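Local coordinates for protein KLLA0C04147p (Kluyveromyces lactis, PDB 5H2D) that binds ergosterol through its oxysterol-binding domain, the part of the longer protein described here, and probably transfers sterols, at residues F92-L97 / G307-D311; G184-L188 / H405-C410; T351-P357 / E431-F435. All coordinates share one frame; numbering follows the deposited sequence.

In the fold
Following the chain from the N terminus, 92-97 leads into helix 95-108; strand 178-190, one of the antiparallel strands that build the barrel of the sterol-binding domain, then carries 184-188. Contact 1 closes the first loop when 307-311, just before strand 314-319, returns to the start of helix 95-108. The chain then passes 351-357, and at 405-410 contact 2 closes, joining strand 178-190 to the turn of hairpin 400-404/411-415 and crossing contact 1. Contact 3 closes last, tying the C-terminal tail 431-435 to the run-in of helix 357-363; it crosses contact 2 but follows contact 1 in series. Contacts 1 and 3 lie on opposite sides of the chain's centre, their centres about 44 Å apart.

Contact 1 of 3, residues F92-L97 / G307-D311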
loop_
_atom_site.group_PDB
_atom_site.type_symbol
_atom_site.label_atom_id
_atom_site.label_comp_id
_atom_site.label_asym_id
_atom_site.label_seq_id
_atom_site.Cartn_x
_atom_site.Cartn_y
_atom_site.Cartn_z
ATOM N N PHE A 92 3.667 15.072 17.775
ATOM C CA PHE A 92 4.887 15.144 18.575
ATOM C C PHE A 92 5.741 16.334 18.144
ATOM O O PHE A 92 6.033 16.505 16.958
ATOM C CB PHE A 92 5.676 13.834 18.460
ATOM C CG PHE A 92 4.892 12.626 18.898
ATOM C CD1 PHE A 92 4.228 12.624 20.114
ATOM C CD2 PHE A 92 4.786 11.505 18.084
ATOM C CE1 PHE A 92 3.486 11.526 20.519
ATOM C CE2 PHE A 92 4.045 10.402 18.488
ATOM C CZ PHE A 92 3.393 10.411 19.700
ATOM N N GLU A 93 6.139 17.164 19.116
ATOM C CA GLU A 93 6.945 18.333 18.779
ATOM C C GLU A 93 8.357 17.944 18.362
ATOM O O GLU A 93 8.997 18.653 17.579
ATOM C CB GLU A 93 6.973 19.300 19.964
ATOM C CG GLU A 93 7.467 18.680 21.257
ATOM C CD GLU A 93 8.977 18.613 21.323
ATOM O OE1 GLU A 93 9.630 19.363 20.566
ATOM O OE2 GLU A 93 9.512 17.809 22.123
ATOM N N ASP A 94 8.844 16.812 18.848
ATOM C CA ASP A 94 10.198 16.349 18.579
ATOM C C ASP A 94 10.251 15.675 17.209
ATOM O O ASP A 94 9.586 14.659 16.990
ATOM C CB ASP A 94 10.592 15.386 19.702
ATOM C CG ASP A 94 11.927 14.709 19.486
ATOM O OD1 ASP A 94 12.636 14.993 18.500
ATOM O OD2 ASP A 94 12.280 13.875 20.356
ATOM N N SER A 95 11.049 16.222 16.288
ATOM C CA SER A 95 11.053 15.688 14.927
ATOM C C SER A 95 11.539 14.244 14.876
ATOM O O SER A 95 11.086 13.474 14.020
ATOM C CB SER A 95 11.902 16.563 14.003
ATOM O OG SER A 95 13.270 16.558 14.381
ATOM N N THR A 96 12.458 13.854 15.774
ATOM C CA THR A 96 12.953 12.477 15.752
ATOM C C THR A 96 11.891 11.492 16.221
ATOM O O THR A 96 11.897 10.332 15.789
ATOM C CB THR A 96 14.217 12.329 16.605
ATOM O OG1 THR A 96 13.900 12.488 17.997
ATOM C CG2 THR A 96 15.255 13.354 16.187
ATOM N N LEU A 97 10.988 11.926 17.105
ATOM C CA LEU A 97 9.861 11.098 17.521
ATOM C C LEU A 97 8.790 11.034 16.437
ATOM O O LEU A 97 8.166 9.983 16.245
ATOM C CB LEU A 97 9.281 11.622 18.840
ATOM C CG LEU A 97 8.091 10.887 19.471
ATOM C CD1 LEU A 97 8.418 9.427 19.742
ATOM C CD2 LEU A 97 7.634 11.572 20.759
ATOM N N GLY A 307 1.952 5.401 25.525
ATOM C CA GLY A 307 2.538 6.380 24.642
ATOM C C GLY A 307 4.037 6.494 24.813
ATOM O O GLY A 307 4.657 5.740 25.572
ATOM N N PRO A 308 4.646 7.451 24.120
ATOM C CA PRO A 308 6.109 7.540 24.111
ATOM C C PRO A 308 6.673 7.889 25.478
ATOM O O PRO A 308 6.042 8.570 26.290
ATOM C CB PRO A 308 6.398 8.658 23.104
ATOM C CG PRO A 308 5.132 8.846 22.346
ATOM C CD PRO A 308 4.022 8.463 23.251
ATOM N N LYS A 309 7.889 7.419 25.711
ATOM C CA LYS A 309 8.605 7.651 26.955
ATOM C C LYS A 309 9.998 8.164 26.626
ATOM O O LYS A 309 10.662 7.643 25.726
ATOM C CB LYS A 309 8.705 6.363 27.793
ATOM C CG LYS A 309 7.384 5.721 28.161
ATOM C CD LYS A 309 6.557 6.602 29.086
ATOM C CE LYS A 309 5.322 5.857 29.576
ATOM N NZ LYS A 309 4.525 6.634 30.575
ATOM N N TYR A 310 10.444 9.188 27.350
ATOM C CA TYR A 310 11.768 9.751 27.126
ATOM C C TYR A 310 12.807 9.269 28.133
ATOM O O TYR A 310 13.983 9.627 28.008
ATOM C CB TYR A 310 11.699 11.284 27.138
ATOM C CG TYR A 310 11.311 11.885 25.796
ATOM C CD1 TYR A 310 9.979 11.935 25.392
ATOM C CD2 TYR A 310 12.280 12.387 24.936
ATOM C CE1 TYR A 310 9.619 12.476 24.167
ATOM C CE2 TYR A 310 11.931 12.924 23.701
ATOM C CZ TYR A 310 10.600 12.967 23.331
ATOM O OH TYR A 310 10.236 13.509 22.119
ATOM N N ASP A 311 12.415 8.450 29.102
ATOM C CA ASP A 311 13.333 8.022 30.152
ATOM C C ASP A 311 14.075 6.735 29.816
ATOM O O ASP A 311 14.842 6.244 30.650
ATOM C CB ASP A 311 12.586 7.861 31.482
ATOM C CG ASP A 311 11.453 6.848 31.414
ATOM O OD1 ASP A 311 11.360 6.094 30.419
ATOM O OD2 ASP A 311 10.649 6.797 32.374
HETATM O O HOH W 1 7.962 15.113 21.138
#
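With CG anti to the backbone N (chi1 174°), D94 turns its carboxylate toward Y310, whose own chi1 of -85° brings the phenol end of its ring to meet it. The site is the N-terminus of helix 95-108 in the oxysterol-binding domain, and D94 is its N-cap. OD1 of D94 accepts from T96 N at 3.0 Å, the capping bond, and also from T96 OG1, both donors coming to the same face of the carboxylate. OD2 serves the other segment: Y310 OH donates to D94 OD2 across 2.7 Å, and OD2 receives it on its anti lone pair, away from OD1, while lying at the edge of the tyrosine ring, in its plane. Aspartate suits this place because its short side chain offers one oxygen to the helix end and the other to the loop. Three bonds together limit rotation of the carboxylate, and its negative charge is probably welcome beside the first N-H groups of the helix.

Next to this polar pair lies an apolar group. L97 is branched at CG, and its CD2 touches P308 CB at 3.9 Å and Y310 OH at 3.5 Å, while also lying over one face of the F92 ring. P308, compact and rigid, presents CG to F92 CZ at 3.5 Å, the two side chains arriving from opposite directions. Outside the two segments W267 meets the Y310 ring edge-to-face and bonds T96 OG1 through NE1, and F315 touches P308, so strands 265-272 and 314-319 border the contact. A water completes the polar side: it accepts from D94 N at 3.0 Å and donates both to E93 OE2 and, at 3.0 Å, to Y310 OH.

Contact 2 of 3, residues G184-L188 / H405-C410; sequences GLWYL and HPVTKC
An ST turn at T408, in the loop of the hairpin formed by strands 400-404 and 411-415, meets Y187 of strand 178-190. Within the loop H405 N bonds to C410 O and K409 N to H405 O, which holds the turn closed. T408 has its OG1 between the backbone N and the carbonyl carbon (chi1 61°), which lets it accept from C410 N at 3.2 Å and leaves OG1 pointing at the Y187 hydroxyl. T408 OG1 lies at the edge of the Y187 ring, in its plane, 2.8 Å from Y187 OH; either hydroxyl could donate. Threonine suits the place because its methyl works too: CG2 lies 3.6 Å from Y187 CE2 and meets L185 CD2 tip to tip.

H405 turns a ring face to the phenol. Y187 CE2 lies over the centre of the imidazole, 3.5 Å above its plane, and P406 CD lies over the rim of the opposite face; the ring planes are inclined by 38°. ND1 accepts from V407 N at 3.0 Å, the donor tilted from the ring plane, and T408 N adds a weak bond, so a neutral H405 would be expected to carry its proton on NE2. Replacing H405 with an alanine would probably leave V407 N without this acceptor and open a gap beside Y187 CE2. Beyond the two segments F164 stacks on Y187 and Y412 meets H405 edge-to-face.

By taking the N-H of C410 and also pairing with Y187 OH, T408 OG1 links the fold of the turn directly to the strand.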
loop_
_atom_site.group_PDB
_atom_site.type_symbol
_atom_site.label_atom_id
_atom_site.label_comp_id
_atom_site.label_asym_id
_atom_site.label_seq_id
_atom_site.Cartn_x
_atom_site.Cartn_y
_atom_site.Cartn_z
ATOM N N GLY A 184 9.757 1.832 -6.747
ATOM C CA GLY A 184 9.352 3.218 -6.696
ATOM C C GLY A 184 9.674 3.900 -5.365
ATOM O O GLY A 184 9.795 3.278 -4.313
ATOM N N LEU A 185 9.791 5.228 -5.416
ATOM C CA LEU A 185 10.013 6.031 -4.225
ATOM C C LEU A 185 8.682 6.465 -3.615
ATOM O O LEU A 185 7.727 6.788 -4.332
ATOM C CB LEU A 185 10.857 7.261 -4.566
ATOM C CG LEU A 185 11.412 8.112 -3.430
ATOM C CD1 LEU A 185 12.336 7.290 -2.538
ATOM C CD2 LEU A 185 12.146 9.317 -4.015
ATOM N N TRP A 186 8.628 6.465 -2.289
ATOM C CA TRP A 186 7.438 6.852 -1.540
ATOM C C TRP A 186 7.682 8.151 -0.779
ATOM O O TRP A 186 8.774 8.377 -0.245
ATOM C CB TRP A 186 7.031 5.715 -0.597
ATOM C CG TRP A 186 6.627 4.557 -1.444
ATOM C CD1 TRP A 186 7.441 3.576 -1.926
ATOM C CD2 TRP A 186 5.333 4.325 -2.011
ATOM N NE1 TRP A 186 6.725 2.721 -2.720
ATOM C CE2 TRP A 186 5.426 3.161 -2.791
ATOM C CE3 TRP A 186 4.096 4.969 -1.900
ATOM C CZ2 TRP A 186 4.334 2.634 -3.473
ATOM C CZ3 TRP A 186 3.011 4.445 -2.585
ATOM C CH2 TRP A 186 3.134 3.282 -3.351
ATOM N N TYR A 187 6.661 9.005 -0.748
ATOM C CA TYR A 187 6.758 10.367 -0.232
ATOM C C TYR A 187 5.723 10.539 0.859
ATOM O O TYR A 187 4.521 10.411 0.596
ATOM C CB TYR A 187 6.487 11.392 -1.332
ATOM C CG TYR A 187 7.487 11.477 -2.458
ATOM C CD1 TYR A 187 7.557 10.486 -3.438
ATOM C CD2 TYR A 187 8.331 12.580 -2.582
ATOM C CE1 TYR A 187 8.463 10.574 -4.489
ATOM C CE2 TYR A 187 9.244 12.676 -3.630
ATOM C CZ TYR A 187 9.302 11.677 -4.585
ATOM O OH TYR A 187 10.197 11.772 -5.634
ATOM N N LEU A 188 6.163 10.886 2.063
ATOM C CA LEU A 188 5.254 11.029 3.188
ATOM C C LEU A 188 5.460 12.418 3.777
ATOM O O LEU A 188 6.565 12.744 4.221
ATOM C CB LEU A 188 5.489 9.923 4.220
ATOM C CG LEU A 188 4.307 9.607 5.136
ATOM C CD1 LEU A 188 4.410 8.190 5.684
ATOM C CD2 LEU A 188 4.242 10.612 6.279
ATOM N N HIS A 405 10.351 15.831 -9.267
ATOM C CA HIS A 405 10.013 16.345 -7.953
ATOM C C HIS A 405 11.015 17.423 -7.542
ATOM O O HIS A 405 12.222 17.243 -7.710
ATOM C CB HIS A 405 9.991 15.233 -6.904
ATOM C CG HIS A 405 9.359 15.664 -5.622
ATOM N ND1 HIS A 405 10.064 16.299 -4.621
ATOM C CD2 HIS A 405 8.075 15.607 -5.201
ATOM C CE1 HIS A 405 9.246 16.593 -3.629
ATOM N NE2 HIS A 405 8.033 16.181 -3.955
ATOM N N PRO A 406 10.539 18.541 -6.990
ATOM C CA PRO A 406 11.460 19.647 -6.677
ATOM C C PRO A 406 12.451 19.338 -5.568
ATOM O O PRO A 406 13.508 19.977 -5.528
ATOM C CB PRO A 406 10.512 20.787 -6.284
ATOM C CG PRO A 406 9.257 20.114 -5.846
ATOM C CD PRO A 406 9.138 18.880 -6.695
ATOM N N VAL A 407 12.161 18.399 -4.671
ATOM C CA VAL A 407 13.072 18.098 -3.563
ATOM C C VAL A 407 13.994 16.938 -3.894
ATOM O O VAL A 407 15.215 17.045 -3.767
ATOM C CB VAL A 407 12.278 17.817 -2.271
ATOM C CG1 VAL A 407 13.225 17.388 -1.149
ATOM C CG2 VAL A 407 11.483 19.037 -1.864
ATOM N N THR A 408 13.430 15.803 -4.314
ATOM C CA THR A 408 14.244 14.632 -4.619
ATOM C C THR A 408 14.917 14.714 -5.977
ATOM O O THR A 408 15.889 13.988 -6.212
ATOM C CB THR A 408 13.386 13.371 -4.585
ATOM O OG1 THR A 408 12.360 13.488 -5.577
ATOM C CG2 THR A 408 12.749 13.204 -3.222
ATOM N N LYS A 409 14.406 15.561 -6.873
ATOM C CA LYS A 409 14.853 15.646 -8.255
ATOM C C LYS A 409 14.663 14.327 -9.001
ATOM O O LYS A 409 15.303 14.093 -10.033
ATOM C CB LYS A 409 16.308 16.125 -8.325
ATOM C CG LYS A 409 16.468 17.476 -7.630
ATOM C CD LYS A 409 17.873 18.036 -7.713
ATOM C CE LYS A 409 17.925 19.419 -7.066
ATOM N NZ LYS A 409 19.290 20.026 -7.089
ATOM N N CYS A 410 13.772 13.467 -8.502
ATOM C CA CYS A 410 13.405 12.219 -9.157
ATOM C C CYS A 410 12.104 12.394 -9.933
ATOM O O CYS A 410 11.256 13.214 -9.573
ATOM C CB CYS A 410 13.218 11.081 -8.145
ATOM S SG CYS A 410 14.659 10.651 -7.181
#

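Contact 3 of 3, residues T351-P357 / E431-F435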
loop_
_atom_site.group_PDB
_atom_site.type_symbol
_atom_site.label_atom_id
_atom_site.label_comp_id
_atom_site.label_asym_id
_atom_site.label_seq_id
_atom_site.Cartn_x
_atom_site.Cartn_y
_atom_site.Cartn_z
ATOM N N THR A 351 -13.877 3.310 -14.458
ATOM C CA THR A 351 -12.608 2.623 -14.315
ATOM C C THR A 351 -12.356 2.085 -12.911
ATOM O O THR A 351 -11.330 1.434 -12.710
ATOM C CB THR A 351 -11.463 3.570 -14.680
ATOM O OG1 THR A 351 -11.573 4.749 -13.874
ATOM C CG2 THR A 351 -11.494 3.933 -16.178
ATOM N N ASP A 352 -13.230 2.345 -11.938
ATOM C CA ASP A 352 -12.916 1.946 -10.569
ATOM C C ASP A 352 -12.898 0.428 -10.424
ATOM O O ASP A 352 -13.760 -0.277 -10.959
ATOM C CB ASP A 352 -13.908 2.541 -9.566
ATOM C CG ASP A 352 -13.452 2.336 -8.123
ATOM O OD1 ASP A 352 -12.620 3.146 -7.647
ATOM O OD2 ASP A 352 -13.899 1.359 -7.480
ATOM N N THR A 353 -11.909 -0.069 -9.667
ATOM C CA THR A 353 -11.740 -1.505 -9.443
ATOM C C THR A 353 -13.002 -2.192 -8.928
ATOM O O THR A 353 -13.241 -3.363 -9.254
ATOM C CB THR A 353 -10.590 -1.734 -8.453
ATOM O OG1 THR A 353 -9.397 -1.139 -8.986
ATOM C CG2 THR A 353 -10.368 -3.253 -8.192
ATOM N N ARG A 354 -13.824 -1.497 -8.127
ATOM C CA ARG A 354 -15.052 -2.129 -7.636
ATOM C C ARG A 354 -15.949 -2.584 -8.781
ATOM O O ARG A 354 -16.746 -3.513 -8.610
ATOM C CB ARG A 354 -15.820 -1.172 -6.731
ATOM C CG ARG A 354 -15.127 -0.900 -5.419
ATOM C CD ARG A 354 -15.826 0.246 -4.731
ATOM N NE ARG A 354 -15.140 0.690 -3.524
ATOM C CZ ARG A 354 -14.197 1.617 -3.518
ATOM N NH1 ARG A 354 -13.812 2.171 -4.657
ATOM N NH2 ARG A 354 -13.650 2.003 -2.378
ATOM N N LEU A 355 -15.830 -1.958 -9.945
ATOM C CA LEU A 355 -16.650 -2.308 -11.098
ATOM C C LEU A 355 -15.998 -3.342 -11.992
ATOM O O LEU A 355 -16.594 -3.725 -13.010
ATOM C CB LEU A 355 -16.959 -1.057 -11.927
ATOM C CG LEU A 355 -17.599 0.066 -11.123
ATOM C CD1 LEU A 355 -17.798 1.323 -11.959
ATOM C CD2 LEU A 355 -18.920 -0.409 -10.528
ATOM N N ARG A 356 -14.794 -3.792 -11.654
ATOM C CA ARG A 356 -14.085 -4.735 -12.511
ATOM C C ARG A 356 -14.749 -6.108 -12.456
ATOM O O ARG A 356 -14.825 -6.706 -11.378
ATOM C CB ARG A 356 -12.612 -4.812 -12.112
ATOM C CG ARG A 356 -11.857 -5.638 -13.097
ATOM C CD ARG A 356 -10.370 -5.721 -12.837
ATOM N NE ARG A 356 -9.849 -6.737 -13.738
ATOM C CZ ARG A 356 -8.580 -6.859 -14.105
ATOM N NH1 ARG A 356 -7.659 -6.005 -13.670
ATOM N NH2 ARG A 356 -8.244 -7.846 -14.931
ATOM N N PRO A 357 -15.247 -6.640 -13.581
ATOM C CA PRO A 357 -16.182 -7.774 -13.519
ATOM C C PRO A 357 -15.541 -9.130 -13.292
ATOM O O PRO A 357 -16.181 -10.003 -12.688
ATOM C CB PRO A 357 -16.884 -7.717 -14.888
ATOM C CG PRO A 357 -15.925 -7.039 -15.793
ATOM C CD PRO A 357 -15.227 -6.010 -14.911
ATOM N N GLU A 431 -15.204 8.896 -18.416
ATOM C CA GLU A 431 -13.766 8.894 -18.136
ATOM C C GLU A 431 -13.249 7.454 -18.129
ATOM O O GLU A 431 -12.919 6.877 -17.091
ATOM C CB GLU A 431 -13.476 9.595 -16.816
ATOM C CG GLU A 431 -13.719 11.104 -16.830
ATOM C CD GLU A 431 -12.693 11.867 -17.649
ATOM O OE1 GLU A 431 -12.790 13.112 -17.715
ATOM O OE2 GLU A 431 -11.781 11.234 -18.221
ATOM N N GLY A 432 -13.191 6.874 -19.315
ATOM C CA GLY A 432 -12.618 5.552 -19.476
ATOM C C GLY A 432 -13.674 4.497 -19.780
ATOM O O GLY A 432 -14.842 4.606 -19.377
ATOM N N ASP A 433 -13.258 3.457 -20.496
ATOM C CA ASP A 433 -14.146 2.355 -20.877
ATOM C C ASP A 433 -13.265 1.111 -21.050
ATOM O O ASP A 433 -12.785 0.827 -22.149
ATOM C CB ASP A 433 -14.921 2.699 -22.139
ATOM C CG ASP A 433 -15.799 1.559 -22.625
ATOM O OD1 ASP A 433 -16.036 0.593 -21.857
ATOM O OD2 ASP A 433 -16.268 1.643 -23.781
ATOM N N ILE A 434 -13.038 0.394 -19.945
ATOM C CA ILE A 434 -12.019 -0.657 -19.918
ATOM C C ILE A 434 -12.557 -2.002 -19.446
ATOM O O ILE A 434 -11.850 -3.013 -19.543
ATOM C CB ILE A 434 -10.823 -0.232 -19.037
ATOM C CG1 ILE A 434 -11.290 0.075 -17.610
ATOM C CG2 ILE A 434 -10.103 0.966 -19.661
ATOM C CD1 ILE A 434 -10.136 0.412 -16.627
ATOM N N PHE A 435 -13.788 -2.041 -18.929
ATOM C CA PHE A 435 -14.355 -3.291 -18.411
ATOM C C PHE A 435 -15.423 -3.870 -19.342
ATOM O O PHE A 435 -15.263 -3.844 -20.561
ATOM C CB PHE A 435 -14.965 -3.088 -17.019
ATOM C CG PHE A 435 -13.975 -2.639 -15.954
ATOM C CD1 PHE A 435 -12.674 -3.132 -15.920
ATOM C CD2 PHE A 435 -14.367 -1.719 -14.995
ATOM C CE1 PHE A 435 -11.791 -2.719 -14.930
ATOM C CE2 PHE A 435 -13.488 -1.290 -14.011
ATOM C CZ PHE A 435 -12.193 -1.790 -13.985
HETATM O O HOH W 2 -11.011 7.379 -14.764
#
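Contact between the F435 ring and the backbone and side chains of 351-357 is mainly apolar; it packs the C-terminal tail, after helix 419-424, on the segment leading into helix 357-363 of the sterol-binding domain. R356 CA sits over the centre of one ring face, 3.7 Å from the centroid and 6° off the normal, a CH-pi contact, and I434 CG1 lies over the rim of the opposite face. R356 CG, anti to the backbone N (chi1 -173°), comes 3.4 Å from F435 CE1. P357 CD rests on F435 CB, and T351 CG2 touches I434 CD1 at 3.8 Å. A CB on G432 would clash with T351 CG2, and its backbone angles would also press that CB against the preceding carbonyl oxygen.

Polar contacts are indirect across the segments. A water joins T351 OG1 (2.8 Å) to E431 O, while T351 OG1 also bonds T128 OG1. On its own side D352 forms an Asx turn: OD2 takes R354 N at 2.9 Å and the salt-bridged R354 NH1, from opposite faces of its plane. Extended from CG to NE, R356 carries its charged end away from F435 to D358 and E127.

D352 O lies at the ring edge, 3.2 Å from F435 CE2, so a carbonyl oxygen meets the slightly positive C-H rim while aliphatic groups meet the faces. An aromatic ring suits both demands, and with F435 O bonded to R376 and R380, the last residue of the chain is held at its ring and its backbone alike.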